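Salicylaldehyde dehydrogenase NahF (PDB 4JZ6) probably oxidises salicylaldehyde to salicylate with NAD+ and water, a step of naphthalene degradation, as a member of the aldehyde dehydrogenase family. Local coordinates at residues 275-280 with 426-431; 304-309 with 414-419; 445-450 with 461-466. All blocks are in the same frame, centred on the assembly; numbering follows the deposited sequence.

Contact 1. Residues 275-280 with 426-431. With SO4 (sulfate ion), chain E.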
ATOM      1  N   ILE A 275     -20.880 -15.036  13.127  1.00 26.14           N
ATOM      2  CA  ILE A 275     -20.626 -16.318  13.775  1.00 24.90           C
ATOM      3  C   ILE A 275     -21.467 -16.468  15.043  1.00 28.44           C
ATOM      4  O   ILE A 275     -21.303 -15.717  16.013  1.00 25.35           O
ATOM      5  CB  ILE A 275     -19.143 -16.491  14.130  1.00 24.72           C
ATOM      6  CG1 ILE A 275     -18.271 -16.327  12.881  1.00 24.38           C
ATOM      7  CG2 ILE A 275     -18.918 -17.844  14.779  1.00 25.48           C
ATOM      8  CD1 ILE A 275     -16.788 -16.411  13.143  1.00 24.21           C
ATOM      9  N   VAL A 276     -22.372 -17.441  15.021  1.00 28.05           N
ATOM     10  CA  VAL A 276     -23.244 -17.711  16.153  1.00 26.56           C
ATOM     11  C   VAL A 276     -22.825 -19.023  16.798  1.00 27.27           C
ATOM     12  O   VAL A 276     -23.161 -20.092  16.302  1.00 27.87           O
ATOM     13  CB  VAL A 276     -24.712 -17.799  15.702  1.00 26.94           C
ATOM     14  CG1 VAL A 276     -25.634 -17.896  16.892  1.00 27.48           C
ATOM     15  CG2 VAL A 276     -25.069 -16.595  14.856  1.00 26.34           C
ATOM     16  N   LEU A 277     -22.076 -18.935  17.896  1.00 27.26           N
ATOM     17  CA  LEU A 277     -21.550 -20.122  18.573  1.00 27.98           C
ATOM     18  C   LEU A 277     -22.664 -20.811  19.341  1.00 28.83           C
ATOM     19  O   LEU A 277     -23.767 -20.278  19.433  1.00 51.87           O
ATOM     20  CB  LEU A 277     -20.392 -19.757  19.510  1.00 27.77           C
ATOM     21  CG  LEU A 277     -19.247 -18.944  18.892  1.00 26.94           C
ATOM     22  CD1 LEU A 277     -18.348 -18.372  19.958  1.00 26.76           C
ATOM     23  CD2 LEU A 277     -18.439 -19.778  17.921  1.00 27.06           C
ATOM     24  N   ASP A 278     -22.388 -21.990  19.897  1.00 29.64           N
ATOM     25  CA  ASP A 278     -23.430 -22.745  20.604  1.00 30.56           C
ATOM     26  C   ASP A 278     -23.822 -22.031  21.898  1.00 30.62           C
ATOM     27  O   ASP A 278     -24.802 -22.372  22.562  1.00 31.32           O
ATOM     28  CB  ASP A 278     -23.017 -24.212  20.840  1.00 31.49           C
ATOM     29  CG  ASP A 278     -21.836 -24.366  21.798  1.00 48.25           C
ATOM     30  OD1 ASP A 278     -21.897 -23.872  22.945  1.00 31.76           O
ATOM     31  OD2 ASP A 278     -20.842 -25.016  21.408  1.00 47.86           O
ATOM     32  N   ASP A 279     -23.045 -21.002  22.200  1.00 29.92           N
ATOM     33  CA  ASP A 279     -23.064 -20.284  23.454  1.00 31.21           C
ATOM     34  C   ASP A 279     -23.905 -19.014  23.375  1.00 29.45           C
ATOM     35  O   ASP A 279     -24.163 -18.367  24.383  1.00 29.99           O
ATOM     36  CB  ASP A 279     -21.627 -19.872  23.744  1.00 29.53           C
ATOM     37  CG  ASP A 279     -21.382 -19.619  25.187  1.00 35.70           C
ATOM     38  OD1 ASP A 279     -22.215 -20.033  26.011  1.00 49.32           O
ATOM     39  OD2 ASP A 279     -20.348 -19.018  25.503  1.00 30.82           O
ATOM     40  N   ALA A 280     -24.320 -18.659  22.165  1.00 29.19           N
ATOM     41  CA  ALA A 280     -24.820 -17.321  21.875  1.00 28.27           C
ATOM     42  C   ALA A 280     -26.134 -16.941  22.561  1.00 28.74           C
ATOM     43  O   ALA A 280     -26.992 -17.782  22.811  1.00 29.53           O
ATOM     44  CB  ALA A 280     -24.935 -17.127  20.369  1.00 27.72           C
ATOM     45  N   SER A 426     -17.096  -8.695  10.283  1.00 20.78           N
ATOM     46  CA  SER A 426     -17.577  -9.938  10.872  1.00 21.56           C
ATOM     47  C   SER A 426     -18.101  -9.702  12.282  1.00 21.38           C
ATOM     48  O   SER A 426     -17.736  -8.724  12.942  1.00 21.01           O
ATOM     49  CB  SER A 426     -16.463 -10.984  10.906  1.00 21.53           C
ATOM     50  OG  SER A 426     -15.432 -10.579  11.794  1.00 21.24           O
ATOM     51  N   GLY A 427     -18.965 -10.605  12.733  1.00 21.93           N
ATOM     52  CA  GLY A 427     -19.483 -10.552  14.088  1.00 25.46           C
ATOM     53  C   GLY A 427     -19.406 -11.920  14.726  1.00 25.39           C
ATOM     54  O   GLY A 427     -19.588 -12.929  14.043  1.00 31.45           O
ATOM     55  N   VAL A 428     -19.127 -11.963  16.026  1.00 22.89           N
ATOM     56  CA  VAL A 428     -19.034 -13.234  16.740  1.00 23.72           C
ATOM     57  C   VAL A 428     -19.902 -13.229  17.992  1.00 23.98           C
ATOM     58  O   VAL A 428     -19.599 -12.528  18.954  1.00 27.40           O
ATOM     59  CB  VAL A 428     -17.584 -13.546  17.163  1.00 25.40           C
ATOM     60  CG1 VAL A 428     -17.522 -14.894  17.842  1.00 24.26           C
ATOM     61  CG2 VAL A 428     -16.646 -13.493  15.965  1.00 23.10           C
ATOM     62  N   PHE A 429     -20.972 -14.019  17.988  1.00 30.39           N
ATOM     63  CA  PHE A 429     -21.864 -14.080  19.144  1.00 25.10           C
ATOM     64  C   PHE A 429     -21.638 -15.296  20.038  1.00 25.85           C
ATOM     65  O   PHE A 429     -21.757 -16.440  19.602  1.00 26.30           O
ATOM     66  CB  PHE A 429     -23.327 -14.014  18.712  1.00 25.35           C
ATOM     67  CG  PHE A 429     -23.858 -12.617  18.597  1.00 24.91           C
ATOM     68  CD1 PHE A 429     -24.637 -12.075  19.606  1.00 25.22           C
ATOM     69  CD2 PHE A 429     -23.577 -11.841  17.483  1.00 24.27           C
ATOM     70  CE1 PHE A 429     -25.130 -10.791  19.502  1.00 24.89           C
ATOM     71  CE2 PHE A 429     -24.061 -10.555  17.378  1.00 23.93           C
ATOM     72  CZ  PHE A 429     -24.839 -10.029  18.389  1.00 24.25           C
ATOM     73  N   GLY A 430     -21.327 -15.032  21.300  1.00 26.05           N
ATOM     74  CA  GLY A 430     -21.155 -16.082  22.284  1.00 26.85           C
ATOM     75  C   GLY A 430     -21.211 -15.500  23.679  1.00 27.13           C
ATOM     76  O   GLY A 430     -20.659 -14.430  23.929  1.00 26.80           O
ATOM     77  N   ARG A 431     -21.885 -16.190  24.591  1.00 28.00           N
ATOM     78  CA  ARG A 431     -21.962 -15.728  25.973  1.00 30.32           C
ATOM     79  C   ARG A 431     -20.615 -15.785  26.709  1.00 28.53           C
ATOM     80  O   ARG A 431     -20.353 -14.950  27.574  1.00 28.54           O
ATOM     81  CB  ARG A 431     -23.051 -16.477  26.741  1.00 29.45           C
ATOM     82  CG  ARG A 431     -24.453 -16.000  26.416  1.00 46.12           C
ATOM     83  CD  ARG A 431     -25.495 -16.650  27.307  1.00 44.61           C
ATOM     84  NE  ARG A 431     -26.729 -15.870  27.322  1.00 51.24           N
ATOM     85  CZ  ARG A 431     -27.815 -16.165  26.615  1.00 51.74           C
ATOM     86  NH1 ARG A 431     -27.834 -17.242  25.833  1.00 45.79           N
ATOM     87  NH2 ARG A 431     -28.886 -15.384  26.697  1.00 52.45           N
TER
HETATM   88  S   SO4 E 504     -31.446 -16.981  24.389  0.75 41.09           S
HETATM   89  O1  SO4 E 504     -32.087 -18.294  24.336  0.75 43.09           O
HETATM   90  O2  SO4 E 504     -31.193 -16.634  25.786  0.75 38.29           O
HETATM   91  O3  SO4 E 504     -30.181 -17.054  23.667  0.75 39.77           O
HETATM   92  O4  SO4 E 504     -32.304 -15.962  23.781  0.75 31.23           O
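Ile-275 and Val-428 lie side by side on one face of a parallel strand pair, their outer methyls meeting where CD1 of Ile-275 comes to 4.1 Å from CG2 of Val-428. The other branch of the valine, CG1, stands anti to the backbone N (chi1 -177°), which aims it at the CD1 methyl of Leu-277, 4.2 Å away. Branched aliphatic residues suit this face because helix 433-442 covers it, with Val-439 resting on both Ile-275 and Val-428. On the opposite face Phe-429 offers only its CB to the neighbouring segment, 3.9 Å from the CB of Ala-280; its ring leads away to the alanines of helix 282-294, whose small side chains leave room for it.

The two strands, 273-276 and 425-429, are parallel neighbours in the mixed sheet of the aldehyde dehydrogenase domain that carries the catalytic cysteine in this family. The backbone of Ile-275 is bonded through both its polar atoms: its N gives a hydrogen to Gly-427 O, and its O receives one from Phe-429 N at 2.6 Å, nearly straight at 169°. Leu-277 N then binds Phe-429 O as strand 273-276 gives way to a type I turn, Leu-277 to Ala-280, closed by Ala-280 N on Leu-277 O.

At the turn the contact becomes polar. Arg-431 N reaches Asp-279 O at 3.2 Å from above the carbonyl plane, while the carboxylate of Asp-279 bonds through OD2 to Asp-432 N. The side chain of Arg-431 runs out extended, its CG passing Asp-279 O, and its guanidinium meets a sulfate edge-on: NH2 gives to O2 at 2.8 Å and NH1 to O3 at 3.2 Å. Ile-282 N, Asn-283 N and Arg-320 also hold this ion, which probably came from the crystallisation liquor.

Contact 2. Residues 304-309 with 414-419; sequences TERLVV and IRIAND
Val-308 and Ile-416 form the close-packed part of this contact, the valine's CG1 lying 3.8 Å from the isoleucine's CG2 as the two side chains overlap while pointing in opposing directions. They join strand 306-310 to helix 410-418, an alpha/beta layer in which the helix lies over one face of the mixed sheet of the aldehyde dehydrogenase fold. The axes of strand 306-309 and helix 414-418 run nearly antiparallel, at 165°, and approach to 9.6 Å, a spacing that the beta-branched side chains bridge. In Ile-416 the methyl CG2 is the branch turned anti to the backbone N (chi1 -62° for CG1), and it meets both the valine and one face of the Arg-306 guanidinium.

Toward the C-terminal end of the helix the packing thins and polar groups take over, ending at the solvent-exposed Asp-419. Arginine suits this border: its extended aliphatic stem stays among buried residues and touches Ile-405, while its head can serve several acceptors. NE bonds to Tyr-393 O, and the tyrosine also makes a cation-pi contact with the arginine. NH1 gives a hydrogen to Ile-416 O, a carbonyl near the helix end, at 2.9 Å and a bent 133°, the oxygen being tilted from the guanidinium plane. Asp-419, just beyond the helix, has its other oxygen, OD1, bonded to the hydroxyl of Tyr-393, so the carboxylate is gripped through both oxygens. Guanidinium and carboxylate are nearly coplanar, and Arg-306 NH2 meets the syn lone pair of Asp-419 OD2 at 3.3 Å in a salt bridge.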
ATOM      1  N   THR A 304     -24.333  -8.507   6.199  1.00 23.55           N
ATOM      2  CA  THR A 304     -24.160  -9.869   6.671  1.00 23.31           C
ATOM      3  C   THR A 304     -24.560 -10.843   5.569  1.00 31.16           C
ATOM      4  O   THR A 304     -25.746 -11.022   5.294  1.00 29.67           O
ATOM      5  CB  THR A 304     -25.024 -10.120   7.902  1.00 23.56           C
ATOM      6  OG1 THR A 304     -24.847  -9.044   8.832  1.00 23.07           O
ATOM      7  CG2 THR A 304     -24.639 -11.428   8.552  1.00 23.83           C
ATOM      8  N   GLU A 305     -23.570 -11.462   4.928  1.00 31.87           N
ATOM      9  CA  GLU A 305     -23.845 -12.370   3.815  1.00 24.64           C
ATOM     10  C   GLU A 305     -23.814 -13.835   4.237  1.00 36.61           C
ATOM     11  O   GLU A 305     -24.299 -14.704   3.520  1.00 25.86           O
ATOM     12  CB  GLU A 305     -22.867 -12.130   2.665  1.00 28.15           C
ATOM     13  CG  GLU A 305     -22.916 -10.719   2.099  1.00 29.20           C
ATOM     14  CD  GLU A 305     -23.055 -10.695   0.589  1.00 32.07           C
ATOM     15  OE1 GLU A 305     -23.064 -11.784  -0.024  1.00 34.19           O
ATOM     16  OE2 GLU A 305     -23.166  -9.589   0.016  1.00 34.64           O
ATOM     17  N   ARG A 306     -23.235 -14.104   5.402  1.00 24.87           N
ATOM     18  CA  ARG A 306     -23.211 -15.453   5.953  1.00 27.15           C
ATOM     19  C   ARG A 306     -23.671 -15.441   7.401  1.00 31.24           C
ATOM     20  O   ARG A 306     -23.369 -14.511   8.154  1.00 33.49           O
ATOM     21  CB  ARG A 306     -21.797 -16.032   5.916  1.00 25.30           C
ATOM     22  CG  ARG A 306     -21.319 -16.535   4.573  1.00 25.68           C
ATOM     23  CD  ARG A 306     -19.808 -16.605   4.588  1.00 25.38           C
ATOM     24  NE  ARG A 306     -19.269 -17.575   3.644  1.00 36.99           N
ATOM     25  CZ  ARG A 306     -18.065 -18.131   3.762  1.00 35.29           C
ATOM     26  NH1 ARG A 306     -17.281 -17.813   4.787  1.00 25.55           N
ATOM     27  NH2 ARG A 306     -17.646 -19.010   2.862  1.00 31.05           N
ATOM     28  N   LEU A 307     -24.393 -16.487   7.783  1.00 28.36           N
ATOM     29  CA  LEU A 307     -24.672 -16.756   9.178  1.00 26.11           C
ATOM     30  C   LEU A 307     -24.076 -18.124   9.494  1.00 31.47           C
ATOM     31  O   LEU A 307     -24.712 -19.151   9.228  1.00 28.83           O
ATOM     32  CB  LEU A 307     -26.183 -16.785   9.433  1.00 36.73           C
ATOM     33  CG  LEU A 307     -27.034 -15.505   9.420  1.00 34.51           C
ATOM     34  CD1 LEU A 307     -26.473 -14.477  10.385  1.00 34.08           C
ATOM     35  CD2 LEU A 307     -27.175 -14.909   8.024  1.00 30.72           C
ATOM     36  N   VAL A 308     -22.855 -18.159  10.029  1.00 26.53           N
ATOM     37  CA  VAL A 308     -22.280 -19.450  10.429  1.00 26.85           C
ATOM     38  C   VAL A 308     -22.709 -19.810  11.858  1.00 27.16           C
ATOM     39  O   VAL A 308     -22.316 -19.169  12.834  1.00 26.74           O
ATOM     40  CB  VAL A 308     -20.733 -19.578  10.159  1.00 26.58           C
ATOM     41  CG1 VAL A 308     -20.383 -19.006   8.799  1.00 26.25           C
ATOM     42  CG2 VAL A 308     -19.915 -18.900  11.211  1.00 26.02           C
ATOM     43  N   VAL A 309     -23.572 -20.816  11.959  1.00 27.98           N
ATOM     44  CA  VAL A 309     -24.201 -21.152  13.230  1.00 42.21           C
ATOM     45  C   VAL A 309     -23.886 -22.580  13.666  1.00 44.25           C
ATOM     46  O   VAL A 309     -23.793 -23.490  12.842  1.00 29.75           O
ATOM     47  CB  VAL A 309     -25.732 -20.960  13.163  1.00 42.57           C
ATOM     48  CG1 VAL A 309     -26.072 -19.519  12.857  1.00 39.42           C
ATOM     49  CG2 VAL A 309     -26.322 -21.849  12.103  1.00 51.03           C
ATOM     50  N   ILE A 414     -14.171 -21.138  12.880  1.00 26.76           N
ATOM     51  CA  ILE A 414     -13.033 -20.337  12.445  1.00 26.17           C
ATOM     52  C   ILE A 414     -12.633 -20.709  11.021  1.00 26.86           C
ATOM     53  O   ILE A 414     -12.356 -19.835  10.194  1.00 27.36           O
ATOM     54  CB  ILE A 414     -11.830 -20.505  13.401  1.00 26.32           C
ATOM     55  CG1 ILE A 414     -12.197 -19.970  14.789  1.00 26.13           C
ATOM     56  CG2 ILE A 414     -10.604 -19.789  12.862  1.00 25.83           C
ATOM     57  CD1 ILE A 414     -11.125 -20.148  15.830  1.00 26.40           C
ATOM     58  N   ARG A 415     -12.630 -22.012  10.740  1.00 27.24           N
ATOM     59  CA  ARG A 415     -12.283 -22.528   9.420  1.00 27.63           C
ATOM     60  C   ARG A 415     -13.192 -21.935   8.347  1.00 27.30           C
ATOM     61  O   ARG A 415     -12.715 -21.369   7.360  1.00 26.99           O
ATOM     62  CB  ARG A 415     -12.383 -24.055   9.413  1.00 28.74           C
ATOM     63  CG  ARG A 415     -11.665 -24.737   8.262  1.00 54.80           C
ATOM     64  CD  ARG A 415     -11.423 -26.213   8.560  1.00 64.29           C
ATOM     65  NE  ARG A 415     -12.663 -26.991   8.655  1.00 77.52           N
ATOM     66  CZ  ARG A 415     -13.038 -27.697   9.725  1.00 77.76           C
ATOM     67  NH1 ARG A 415     -12.273 -27.733  10.811  1.00 79.83           N
ATOM     68  NH2 ARG A 415     -14.181 -28.376   9.707  1.00 65.27           N
ATOM     69  N   ILE A 416     -14.500 -22.058   8.560  1.00 28.55           N
ATOM     70  CA  ILE A 416     -15.496 -21.564   7.615  1.00 28.48           C
ATOM     71  C   ILE A 416     -15.405 -20.052   7.421  1.00 28.10           C
ATOM     72  O   ILE A 416     -15.513 -19.555   6.302  1.00 28.50           O
ATOM     73  CB  ILE A 416     -16.918 -21.956   8.051  1.00 31.34           C
ATOM     74  CG1 ILE A 416     -17.053 -23.478   8.069  1.00 28.66           C
ATOM     75  CG2 ILE A 416     -17.964 -21.337   7.130  1.00 27.42           C
ATOM     76  CD1 ILE A 416     -18.349 -23.964   8.644  1.00 29.10           C
ATOM     77  N   ALA A 417     -15.191 -19.318   8.504  1.00 25.70           N
ATOM     78  CA  ALA A 417     -15.028 -17.877   8.385  1.00 29.69           C
ATOM     79  C   ALA A 417     -13.767 -17.569   7.588  1.00 29.44           C
ATOM     80  O   ALA A 417     -13.774 -16.730   6.692  1.00 30.14           O
ATOM     81  CB  ALA A 417     -14.976 -17.224   9.754  1.00 24.38           C
ATOM     82  N   ASN A 418     -12.687 -18.270   7.910  1.00 31.45           N
ATOM     83  CA  ASN A 418     -11.403 -18.016   7.273  1.00 30.08           C
ATOM     84  C   ASN A 418     -11.275 -18.554   5.846  1.00 32.26           C
ATOM     85  O   ASN A 418     -10.318 -18.224   5.140  1.00 34.19           O
ATOM     86  CB  ASN A 418     -10.261 -18.543   8.143  1.00 26.94           C
ATOM     87  CG  ASN A 418      -9.816 -17.539   9.188  1.00 28.90           C
ATOM     88  OD1 ASN A 418     -10.128 -16.354   9.095  1.00 28.86           O
ATOM     89  ND2 ASN A 418      -9.073 -18.007  10.182  1.00 32.20           N
ATOM     90  N   ASP A 419     -12.229 -19.373   5.415  1.00 29.83           N
ATOM     91  CA  ASP A 419     -12.142 -19.933   4.068  1.00 35.11           C
ATOM     92  C   ASP A 419     -12.766 -19.023   2.997  1.00 42.71           C
ATOM     93  O   ASP A 419     -12.721 -19.324   1.805  1.00 49.97           O
ATOM     94  CB  ASP A 419     -12.681 -21.370   4.020  1.00 37.26           C
ATOM     95  CG  ASP A 419     -14.108 -21.463   3.491  1.00 51.26           C
ATOM     96  OD1 ASP A 419     -14.404 -22.463   2.793  1.00 51.78           O
ATOM     97  OD2 ASP A 419     -14.937 -20.566   3.775  1.00 55.58           O
TER

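Contact 3. Residues 445-450 with 461-466. With NK (salicylaldehyde), chain B.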
ATOM      1  N   TYR A 445     -10.244 -10.847   9.280  1.00 24.50           N
ATOM      2  CA  TYR A 445     -11.189  -9.783   8.948  1.00 21.57           C
ATOM      3  C   TYR A 445     -10.706  -8.415   9.422  1.00 19.93           C
ATOM      4  O   TYR A 445     -10.100  -8.291  10.489  1.00 19.84           O
ATOM      5  CB  TYR A 445     -12.584 -10.116   9.507  1.00 20.72           C
ATOM      6  CG  TYR A 445     -13.229 -11.254   8.747  1.00 21.29           C
ATOM      7  CD1 TYR A 445     -14.156 -11.007   7.739  1.00 21.35           C
ATOM      8  CD2 TYR A 445     -12.876 -12.575   9.004  1.00 23.00           C
ATOM      9  CE1 TYR A 445     -14.720 -12.045   7.023  1.00 21.94           C
ATOM     10  CE2 TYR A 445     -13.435 -13.618   8.294  1.00 22.42           C
ATOM     11  CZ  TYR A 445     -14.357 -13.348   7.307  1.00 22.47           C
ATOM     12  OH  TYR A 445     -14.919 -14.386   6.599  1.00 25.12           O
ATOM     13  N   GLY A 446     -10.955  -7.396   8.609  1.00 19.61           N
ATOM     14  CA  GLY A 446     -10.581  -6.043   8.962  1.00 19.11           C
ATOM     15  C   GLY A 446     -11.371  -5.537  10.154  1.00 18.98           C
ATOM     16  O   GLY A 446     -10.872  -4.725  10.932  1.00 25.61           O
ATOM     17  N   CYS A 447     -12.606  -6.013  10.291  1.00 19.24           N
ATOM     18  CA  CYS A 447     -13.461  -5.633  11.412  1.00 19.25           C
ATOM     19  C   CYS A 447     -14.076  -6.862  12.077  1.00 25.56           C
ATOM     20  O   CYS A 447     -14.712  -7.685  11.409  1.00 26.45           O
ATOM     21  CB  CYS A 447     -14.574  -4.706  10.934  1.00 19.13           C
ATOM     22  SG  CYS A 447     -14.004  -3.357   9.885  1.00 20.02           S
ATOM     23  N   VAL A 448     -13.881  -6.984  13.390  1.00 21.49           N
ATOM     24  CA  VAL A 448     -14.478  -8.067  14.174  1.00 20.37           C
ATOM     25  C   VAL A 448     -15.315  -7.485  15.314  1.00 23.53           C
ATOM     26  O   VAL A 448     -14.829  -6.667  16.097  1.00 23.08           O
ATOM     27  CB  VAL A 448     -13.402  -9.008  14.756  1.00 23.43           C
ATOM     28  CG1 VAL A 448     -14.031 -10.041  15.663  1.00 21.25           C
ATOM     29  CG2 VAL A 448     -12.636  -9.684  13.637  1.00 29.14           C
ATOM     30  N   HIS A 449     -16.577  -7.895  15.405  1.00 24.47           N
ATOM     31  CA  HIS A 449     -17.457  -7.348  16.433  1.00 22.31           C
ATOM     32  C   HIS A 449     -17.979  -8.417  17.379  1.00 23.10           C
ATOM     33  O   HIS A 449     -18.809  -9.251  17.001  1.00 26.25           O
ATOM     34  CB  HIS A 449     -18.600  -6.564  15.793  1.00 20.88           C
ATOM     35  CG  HIS A 449     -18.127  -5.452  14.913  1.00 25.63           C
ATOM     36  ND1 HIS A 449     -17.447  -4.357  15.403  1.00 26.43           N
ATOM     37  CD2 HIS A 449     -18.203  -5.281  13.573  1.00 20.14           C
ATOM     38  CE1 HIS A 449     -17.138  -3.552  14.406  1.00 19.59           C
ATOM     39  NE2 HIS A 449     -17.586  -4.085  13.284  1.00 23.32           N
ATOM     40  N   ILE A 450     -17.480  -8.390  18.613  1.00 21.89           N
ATOM     41  CA  ILE A 450     -17.862  -9.388  19.607  1.00 22.49           C
ATOM     42  C   ILE A 450     -19.248  -9.072  20.157  1.00 23.15           C
ATOM     43  O   ILE A 450     -19.450  -8.056  20.828  1.00 22.77           O
ATOM     44  CB  ILE A 450     -16.845  -9.475  20.752  1.00 22.69           C
ATOM     45  CG1 ILE A 450     -15.439  -9.749  20.201  1.00 30.43           C
ATOM     46  CG2 ILE A 450     -17.263 -10.539  21.745  1.00 23.49           C
ATOM     47  CD1 ILE A 450     -15.351 -10.941  19.267  1.00 22.57           C
ATOM     48  N   ALA A 461     -12.179   4.815  13.953  1.00 17.50           N
ATOM     49  CA  ALA A 461     -11.723   3.441  13.834  1.00 18.49           C
ATOM     50  C   ALA A 461     -11.423   3.125  12.388  1.00 17.35           C
ATOM     51  O   ALA A 461     -12.226   3.431  11.515  1.00 20.86           O
ATOM     52  CB  ALA A 461     -12.773   2.499  14.372  1.00 17.82           C
ATOM     53  N   PRO A 462     -10.264   2.500  12.132  1.00 17.26           N
ATOM     54  CA  PRO A 462      -9.838   2.189  10.766  1.00 17.19           C
ATOM     55  C   PRO A 462     -10.855   1.289  10.087  1.00 22.16           C
ATOM     56  O   PRO A 462     -11.349   0.347  10.716  1.00 17.61           O
ATOM     57  CB  PRO A 462      -8.521   1.432  10.974  1.00 17.20           C
ATOM     58  CG  PRO A 462      -8.621   0.868  12.335  1.00 17.37           C
ATOM     59  CD  PRO A 462      -9.362   1.906  13.131  1.00 19.36           C
ATOM     60  N   TYR A 463     -11.173   1.586   8.829  1.00 17.42           N
ATOM     61  CA  TYR A 463     -12.113   0.763   8.082  1.00 17.79           C
ATOM     62  C   TYR A 463     -11.482   0.194   6.811  1.00 24.61           C
ATOM     63  O   TYR A 463     -11.055   0.936   5.921  1.00 24.97           O
ATOM     64  CB  TYR A 463     -13.384   1.541   7.749  1.00 17.81           C
ATOM     65  CG  TYR A 463     -14.455   0.668   7.155  1.00 19.92           C
ATOM     66  CD1 TYR A 463     -15.352  -0.011   7.970  1.00 23.88           C
ATOM     67  CD2 TYR A 463     -14.565   0.504   5.778  1.00 18.37           C
ATOM     68  CE1 TYR A 463     -16.336  -0.825   7.430  1.00 24.98           C
ATOM     69  CE2 TYR A 463     -15.543  -0.306   5.231  1.00 18.78           C
ATOM     70  CZ  TYR A 463     -16.425  -0.969   6.059  1.00 22.79           C
ATOM     71  OH  TYR A 463     -17.400  -1.770   5.510  1.00 23.80           O
ATOM     72  N   GLY A 464     -11.437  -1.134   6.740  1.00 18.06           N
ATOM     73  CA  GLY A 464     -10.865  -1.829   5.604  1.00 18.30           C
ATOM     74  C   GLY A 464     -10.882  -3.335   5.788  1.00 18.63           C
ATOM     75  O   GLY A 464     -11.263  -3.828   6.850  1.00 18.67           O
ATOM     76  N   GLY A 465     -10.460  -4.065   4.757  1.00 18.96           N
ATOM     77  CA  GLY A 465     -10.424  -5.517   4.818  1.00 26.07           C
ATOM     78  C   GLY A 465      -9.109  -6.145   4.383  1.00 27.78           C
ATOM     79  O   GLY A 465      -8.164  -5.448   4.018  1.00 30.00           O
ATOM     80  N   THR A 466      -9.054  -7.474   4.431  1.00 25.33           N
ATOM     81  CA  THR A 466      -7.894  -8.232   3.973  1.00 26.10           C
ATOM     82  C   THR A 466      -8.292  -9.022   2.738  1.00 27.08           C
ATOM     83  O   THR A 466      -9.465  -9.046   2.366  1.00 25.06           O
ATOM     84  CB  THR A 466      -7.420  -9.239   5.040  1.00 31.36           C
ATOM     85  OG1 THR A 466      -8.382 -10.295   5.166  1.00 39.85           O
ATOM     86  CG2 THR A 466      -7.268  -8.559   6.387  1.00 27.06           C
TER
HETATM   87  OAH  NK B 501     -19.991  -1.404   2.498  1.00 34.03           O
HETATM   88  CAD  NK B 501     -20.143  -0.258   2.124  1.00 24.65           C
HETATM   89  CAA  NK B 501     -20.080   0.778   3.177  1.00 25.42           C
HETATM   90  CAC  NK B 501     -19.024   0.833   4.086  1.00 20.73           C
HETATM   91  CAG  NK B 501     -19.016   1.826   5.060  1.00 20.00           C
HETATM   92  CAI  NK B 501     -20.051   2.739   5.140  1.00 19.66           C
HETATM   93  CAE  NK B 501     -21.102   2.681   4.245  1.00 29.08           C
HETATM   94  CAB  NK B 501     -21.120   1.695   3.259  1.00 29.44           C
HETATM   95  OAF  NK B 501     -22.142   1.594   2.345  1.00 32.05           O
HETATM   96  O   HOH W   1     -11.073  -1.906   9.662  1.00 22.01           O
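Gly-446 and Gly-465 bring the two backbones to within 4.2 Å between CA atoms, and the CA of Gly-446 directs a C-H at Gly-464 O from only 3.1 Å, with a nearly straight angle of 165°. Glycine suits position 446 because a CB would run into Gly-464 O and the CA of Gly-465. A water lies beside this approach and links the two segments: Pro-462 O and Gly-446 O are both within its donating reach, the latter at 3.1 Å, while Gly-464 N binds it weakly.

Cys-447 carries the side-chain contact. Its SG, anti to its own carbonyl carbon (chi1 -48°), points into the loop and reaches CD1 of Tyr-463 at 4.1 Å. The sulfur stands 4.8 Å from the ring centroid and 43° off the normal, an oblique sulfur-aromatic contact. A small polarisable thiol suits a place between a ring and a peptide, with Gly-464 O also beside it.

Strand 447-450 is the outermost strand of its sheet within this chain, but a strand of the second subunit pairs with it in parallel, so the sheet continues through the dimer; His-449 ND1 is bonded there to Thr-490 OG1 of that subunit. Loop 461-466 touches the second subunit at Ala-461 and Thr-466 and lines the substrate pocket of the aldehyde dehydrogenase between them at Tyr-463, and Gly-464 lies close to Glu-267, the predicted active-site residue.

Tyr-463 supplies part of the pocket wall. Its CG lies anti to the backbone N, which sets the ring between Cys-447 and the ligand; at its far end the OH comes to 3.4 Å from carbon CAC of the bound salicylaldehyde. Trp-113, Val-170, Cys-301 and Met-302 are among the residues that complete this site.

Strands 306-310, 273-276, 425-429 and 447-450 follow one another across a single sheet, so the three contacts sample it at successive places. Contact 1 is the sheet itself, a strand pair joined by straight backbone bonds with apolar packing on both faces. Contact 2 is a helix laid over that sheet, apolar inside and charged at the helix end; Ile-275 meets Val-308 and Ala-417, tying it to contact 1. Contact 3 is wholly buried yet relies on glycines, a sulfur and a water, befitting a loop between subunit interface and substrate pocket; the OH of Tyr-445 joins it to Ala-417 O of contact 2. Surface character appears at the ends, at Arg-431 and Asp-279 in contact 1 and Asp-419 in contact 2.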